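Local coordinates for major capsid protein P2 (Pseudoalteromonas phage pm2, PDB 2VVF) that forms the major capsid shell of a marine, lipid-containing bacteriophage as a homotrimer whose subunits have a double jelly-roll fold, at residues I175-A180 against N217-D222; R147-K152 against Q253-V258. All blocks are in the same frame, centred on the assembly; numbering follows the deposited sequence.

Interaction 1 of 2, residues I175-A180 against N217-D222; sequences IHIKAA and NTYTID
Asn217 meets Ala179 and Ala180 where strands 171-178 and 218-222 begin to pair. They are the D-G edge of the BIDG sheet in the C-terminal jelly roll, and the local axes run antiparallel at 169°, 4.5 Å apart. Pairing is loose at this end, because the carbonyl of Asn217 receives only a weak, bent bond from Ala179 N, 3.0 Å away. Separately, Asn217 OD1 touches the methyl of Ala180, 3.6 Å from CB. Thr218 brings its methyl CG2 within 3.9 Å of His176 CB, while its hydroxyl bonds to Asp216 O. At Tyr219 the ladder becomes regular. It forms a hydrogen-bonded pair with Ile177, and Ile177 N points at Tyr219 O at 3.0 Å with a nearly straight N-H...O angle of 176°. The phenol swings away from Ile177: CG is anti to the backbone N (chi1 -168°), and OH reaches Leu198 O. Tyr219, Ile177 and Ile221 all touch strand 182-189 of the facing sheet, which places them in the sandwich interior. Thr220 turns to the other face, where helix 63-71 of the N-terminal half contributes Arg71. There Thr220 OG1 lies in the His176 ring plane, 2.7 Å from ND1; either atom could be the donor, and Glu259 holds NE2 across the same ring. Ile221 closes the ladder against Ile175, with Ile221 N donating to Ile175 O at 2.8 Å.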
# COMPACT_ATOMS: atom_id res chain seq x y z
N ILE A 175 -21.24 -6.32 -5.80
CA ILE A 175 -22.68 -6.19 -5.60
C ILE A 175 -22.90 -5.77 -4.15
O ILE A 175 -22.39 -6.40 -3.23
CB ILE A 175 -23.42 -7.50 -5.92
CG1 ILE A 175 -23.24 -7.88 -7.39
CG2 ILE A 175 -24.90 -7.37 -5.57
CD1 ILE A 175 -23.56 -9.33 -7.69
N HIS A 176 -23.63 -4.68 -3.96
CA HIS A 176 -23.89 -4.18 -2.62
C HIS A 176 -25.37 -4.25 -2.27
O HIS A 176 -26.19 -3.57 -2.87
CB HIS A 176 -23.39 -2.74 -2.47
CG HIS A 176 -22.00 -2.53 -2.98
ND1 HIS A 176 -20.88 -2.74 -2.20
CD2 HIS A 176 -21.54 -2.14 -4.19
CE1 HIS A 176 -19.80 -2.48 -2.91
NE2 HIS A 176 -20.17 -2.12 -4.12
N ILE A 177 -25.70 -5.08 -1.29
CA ILE A 177 -27.08 -5.23 -0.84
C ILE A 177 -27.34 -4.29 0.33
O ILE A 177 -26.82 -4.48 1.43
CB ILE A 177 -27.39 -6.69 -0.46
CG1 ILE A 177 -27.21 -7.60 -1.67
CG2 ILE A 177 -28.81 -6.80 0.10
CD1 ILE A 177 -26.62 -8.96 -1.33
N LYS A 178 -28.12 -3.24 0.08
CA LYS A 178 -28.43 -2.26 1.11
C LYS A 178 -29.71 -2.61 1.85
O LYS A 178 -30.81 -2.28 1.41
CB LYS A 178 -28.54 -0.86 0.49
CG LYS A 178 -27.25 -0.38 -0.16
CD LYS A 178 -27.03 1.10 0.12
CE LYS A 178 -27.69 1.97 -0.94
NZ LYS A 178 -27.61 3.41 -0.59
N ALA A 179 -29.55 -3.29 2.98
CA ALA A 179 -30.67 -3.71 3.81
C ALA A 179 -30.18 -3.83 5.25
O ALA A 179 -29.00 -4.10 5.48
CB ALA A 179 -31.24 -5.03 3.33
N ALA A 180 -31.07 -3.63 6.21
CA ALA A 180 -30.69 -3.68 7.62
C ALA A 180 -30.80 -5.05 8.29
O ALA A 180 -30.26 -5.24 9.39
CB ALA A 180 -31.45 -2.63 8.41
N ASN A 217 -25.45 -1.36 7.28
CA ASN A 217 -26.64 -1.90 6.63
C ASN A 217 -26.37 -2.27 5.17
O ASN A 217 -27.21 -2.04 4.30
CB ASN A 217 -27.80 -0.91 6.72
CG ASN A 217 -28.05 -0.44 8.14
OD1 ASN A 217 -28.14 -1.25 9.07
ND2 ASN A 217 -28.15 0.87 8.33
N THR A 218 -25.20 -2.86 4.93
CA THR A 218 -24.81 -3.28 3.59
C THR A 218 -24.07 -4.61 3.60
O THR A 218 -23.17 -4.82 4.41
CB THR A 218 -23.93 -2.21 2.90
OG1 THR A 218 -24.49 -0.91 3.11
CG2 THR A 218 -23.84 -2.50 1.41
N TYR A 219 -24.41 -5.47 2.65
CA TYR A 219 -23.73 -6.75 2.48
C TYR A 219 -23.02 -6.67 1.14
O TYR A 219 -23.66 -6.75 0.09
CB TYR A 219 -24.71 -7.91 2.49
CG TYR A 219 -24.06 -9.27 2.62
CD1 TYR A 219 -24.02 -9.93 3.84
CD2 TYR A 219 -23.47 -9.88 1.52
CE1 TYR A 219 -23.42 -11.17 3.96
CE2 TYR A 219 -22.87 -11.12 1.62
CZ TYR A 219 -22.85 -11.76 2.85
OH TYR A 219 -22.25 -13.00 2.96
N THR A 220 -21.71 -6.46 1.18
CA THR A 220 -20.92 -6.31 -0.03
C THR A 220 -20.29 -7.60 -0.52
O THR A 220 -19.63 -8.31 0.24
CB THR A 220 -19.86 -5.20 0.13
OG1 THR A 220 -20.50 -3.93 0.24
CG2 THR A 220 -18.92 -5.19 -1.07
N ILE A 221 -20.49 -7.89 -1.80
CA ILE A 221 -19.90 -9.06 -2.44
C ILE A 221 -18.84 -8.56 -3.41
O ILE A 221 -19.12 -8.30 -4.58
CB ILE A 221 -20.95 -9.92 -3.16
CG1 ILE A 221 -21.85 -10.62 -2.14
CG2 ILE A 221 -20.28 -10.93 -4.07
CD1 ILE A 221 -23.02 -11.36 -2.76
N ASP A 222 -17.63 -8.36 -2.89
CA ASP A 222 -16.51 -7.85 -3.67
C ASP A 222 -15.86 -8.95 -4.50
O ASP A 222 -15.31 -9.91 -3.95
CB ASP A 222 -15.48 -7.22 -2.73
CG ASP A 222 -14.70 -6.10 -3.39
OD1 ASP A 222 -14.44 -6.20 -4.61
OD2 ASP A 222 -14.34 -5.14 -2.68

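Interaction 2 of 2, residues R147-K152 against Q253-V258; sequences RRNFFK and QAEIIV
The guanidinium of Arg147 has the methyl CG2 of Ile257 over the centre of one face, 3.4 Å from CZ. An extended chain, with CG anti to the backbone N (chi1 -169°), carries the group across the neighbouring strand, and Thr58 O accepts from NH1. Phe151 also offers a face: Glu255 CG stands 4.1 Å from the ring centroid and 26° off the normal, a CH-pi contact with the two side chains alongside each other. Gln253 NE2 lies obliquely to the same ring, near CD1. On the opposite surface of the sheet, Phe150 has Ile256 O at its ring edge, near the plane, and its CE2 packs 3.7 Å from Val258 CG2. These strands, 143-154 and 252-263, form the antiparallel BI pair of the C-terminal jelly roll's BIDG sheet. Phe150 further packs on Leu164 and Pro165, whereas Arg147 and Phe151 border Tyr59 and Lys60 of the N-terminal half. The backbone ladder is firm at Arg148-Val258, where Arg148 N reaches Val258 O at 3.0 Å and 168°. It is uneven at Phe150-Ile256: Ile256 N donates to Phe150 O at 2.6 Å, but the return bond is weak. Farther on, Lys152 N meets Ala254 O at 2.9 Å.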
# COMPACT_ATOMS: atom_id res chain seq x y z
N ARG A 147 -22.01 2.09 -12.44
CA ARG A 147 -22.79 1.84 -11.23
C ARG A 147 -24.29 1.87 -11.53
O ARG A 147 -24.82 2.89 -11.97
CB ARG A 147 -22.44 2.87 -10.16
CG ARG A 147 -22.97 2.56 -8.77
CD ARG A 147 -22.97 3.82 -7.91
NE ARG A 147 -23.06 3.52 -6.49
CZ ARG A 147 -24.18 3.54 -5.79
NH1 ARG A 147 -25.33 3.85 -6.38
NH2 ARG A 147 -24.17 3.26 -4.49
N ARG A 148 -24.96 0.74 -11.31
CA ARG A 148 -26.39 0.63 -11.58
C ARG A 148 -27.21 0.40 -10.32
O ARG A 148 -26.75 -0.26 -9.38
CB ARG A 148 -26.67 -0.46 -12.61
CG ARG A 148 -26.25 -0.10 -14.03
CD ARG A 148 -26.48 1.38 -14.31
NE ARG A 148 -25.62 1.86 -15.39
CZ ARG A 148 -25.83 1.61 -16.68
NH1 ARG A 148 -26.88 0.89 -17.06
NH2 ARG A 148 -25.00 2.08 -17.59
N ASN A 149 -28.42 0.95 -10.30
CA ASN A 149 -29.31 0.86 -9.15
C ASN A 149 -30.47 -0.10 -9.40
O ASN A 149 -31.08 -0.08 -10.47
CB ASN A 149 -29.87 2.25 -8.83
CG ASN A 149 -29.94 2.53 -7.35
OD1 ASN A 149 -29.52 1.70 -6.53
ND2 ASN A 149 -30.46 3.69 -6.99
N PHE A 150 -30.77 -0.92 -8.40
CA PHE A 150 -31.88 -1.87 -8.49
C PHE A 150 -32.58 -1.97 -7.13
O PHE A 150 -31.94 -1.96 -6.09
CB PHE A 150 -31.39 -3.25 -8.92
CG PHE A 150 -30.63 -3.25 -10.22
CD1 PHE A 150 -31.30 -3.24 -11.43
CD2 PHE A 150 -29.25 -3.28 -10.22
CE1 PHE A 150 -30.60 -3.24 -12.62
CE2 PHE A 150 -28.54 -3.28 -11.41
CZ PHE A 150 -29.22 -3.26 -12.61
N PHE A 151 -33.91 -2.06 -7.15
CA PHE A 151 -34.69 -2.16 -5.92
C PHE A 151 -35.47 -3.46 -5.91
O PHE A 151 -36.22 -3.76 -6.84
CB PHE A 151 -35.63 -0.96 -5.77
CG PHE A 151 -34.92 0.33 -5.47
CD1 PHE A 151 -34.76 0.76 -4.17
CD2 PHE A 151 -34.40 1.10 -6.50
CE1 PHE A 151 -34.11 1.94 -3.89
CE2 PHE A 151 -33.74 2.28 -6.23
CZ PHE A 151 -33.59 2.71 -4.92
N LYS A 152 -35.28 -4.25 -4.86
CA LYS A 152 -35.96 -5.54 -4.76
C LYS A 152 -36.45 -5.80 -3.34
O LYS A 152 -35.88 -5.30 -2.37
CB LYS A 152 -35.04 -6.66 -5.23
CG LYS A 152 -35.25 -7.06 -6.68
CD LYS A 152 -33.96 -6.95 -7.48
CE LYS A 152 -34.25 -6.67 -8.94
NZ LYS A 152 -33.61 -7.67 -9.83
N GLN A 253 -37.51 -3.50 1.52
CA GLN A 253 -37.10 -3.35 0.13
C GLN A 253 -35.63 -2.96 0.13
O GLN A 253 -35.24 -1.92 0.68
CB GLN A 253 -37.91 -2.28 -0.60
CG GLN A 253 -37.34 -1.94 -1.97
CD GLN A 253 -38.14 -0.89 -2.70
OE1 GLN A 253 -39.06 -1.20 -3.46
NE2 GLN A 253 -37.77 0.37 -2.52
N ALA A 254 -34.80 -3.82 -0.45
CA ALA A 254 -33.37 -3.59 -0.50
C ALA A 254 -32.96 -2.86 -1.77
O ALA A 254 -33.54 -3.06 -2.83
CB ALA A 254 -32.62 -4.91 -0.40
N GLU A 255 -31.94 -2.02 -1.65
CA GLU A 255 -31.40 -1.33 -2.82
C GLU A 255 -30.14 -2.09 -3.22
O GLU A 255 -29.15 -2.09 -2.48
CB GLU A 255 -31.06 0.13 -2.50
CG GLU A 255 -30.52 0.88 -3.71
CD GLU A 255 -30.00 2.27 -3.37
OE1 GLU A 255 -30.30 2.77 -2.27
OE2 GLU A 255 -29.31 2.86 -4.23
N ILE A 256 -30.21 -2.78 -4.35
CA ILE A 256 -29.08 -3.56 -4.83
C ILE A 256 -28.20 -2.74 -5.77
O ILE A 256 -28.63 -2.33 -6.85
CB ILE A 256 -29.53 -4.87 -5.50
CG1 ILE A 256 -30.38 -5.71 -4.54
CG2 ILE A 256 -28.33 -5.67 -5.98
CD1 ILE A 256 -29.68 -6.06 -3.25
N ILE A 257 -26.96 -2.49 -5.35
CA ILE A 257 -26.01 -1.74 -6.17
C ILE A 257 -25.10 -2.71 -6.91
O ILE A 257 -24.45 -3.55 -6.30
CB ILE A 257 -25.18 -0.77 -5.31
CG1 ILE A 257 -26.09 0.08 -4.43
CG2 ILE A 257 -24.31 0.12 -6.20
CD1 ILE A 257 -27.13 0.85 -5.21
N VAL A 258 -25.07 -2.60 -8.23
CA VAL A 258 -24.22 -3.47 -9.04
C VAL A 258 -23.20 -2.64 -9.81
O VAL A 258 -23.56 -1.79 -10.62
CB VAL A 258 -25.05 -4.34 -10.00
CG1 VAL A 258 -24.15 -5.30 -10.77
CG2 VAL A 258 -26.12 -5.10 -9.23

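Overall arrangement
Both interactions belong to one antiparallel sheet and share its middle: strand 252-263 of interaction 2 lies beside strand 171-178 of interaction 1, so the four strands run in BIDG order. His176 N probably bonds to Ile257 O at 2.7 Å, and Ile177 CG1 packs 3.3 Å from Ile256 CD1, continuing the apolar face through both contacts. Lys178, salt-bridged to Asp64, adds a long, weak ion pair to Glu255 on the reverse face. Interaction 1 is mostly buried, fraying at its exposed Asn217-Ala180 end, and supplements its backbone ladder with a side-chain histidine-threonine bond. Interaction 2 is only partly buried; there, aliphatic carbons cover an arginine and an aromatic face.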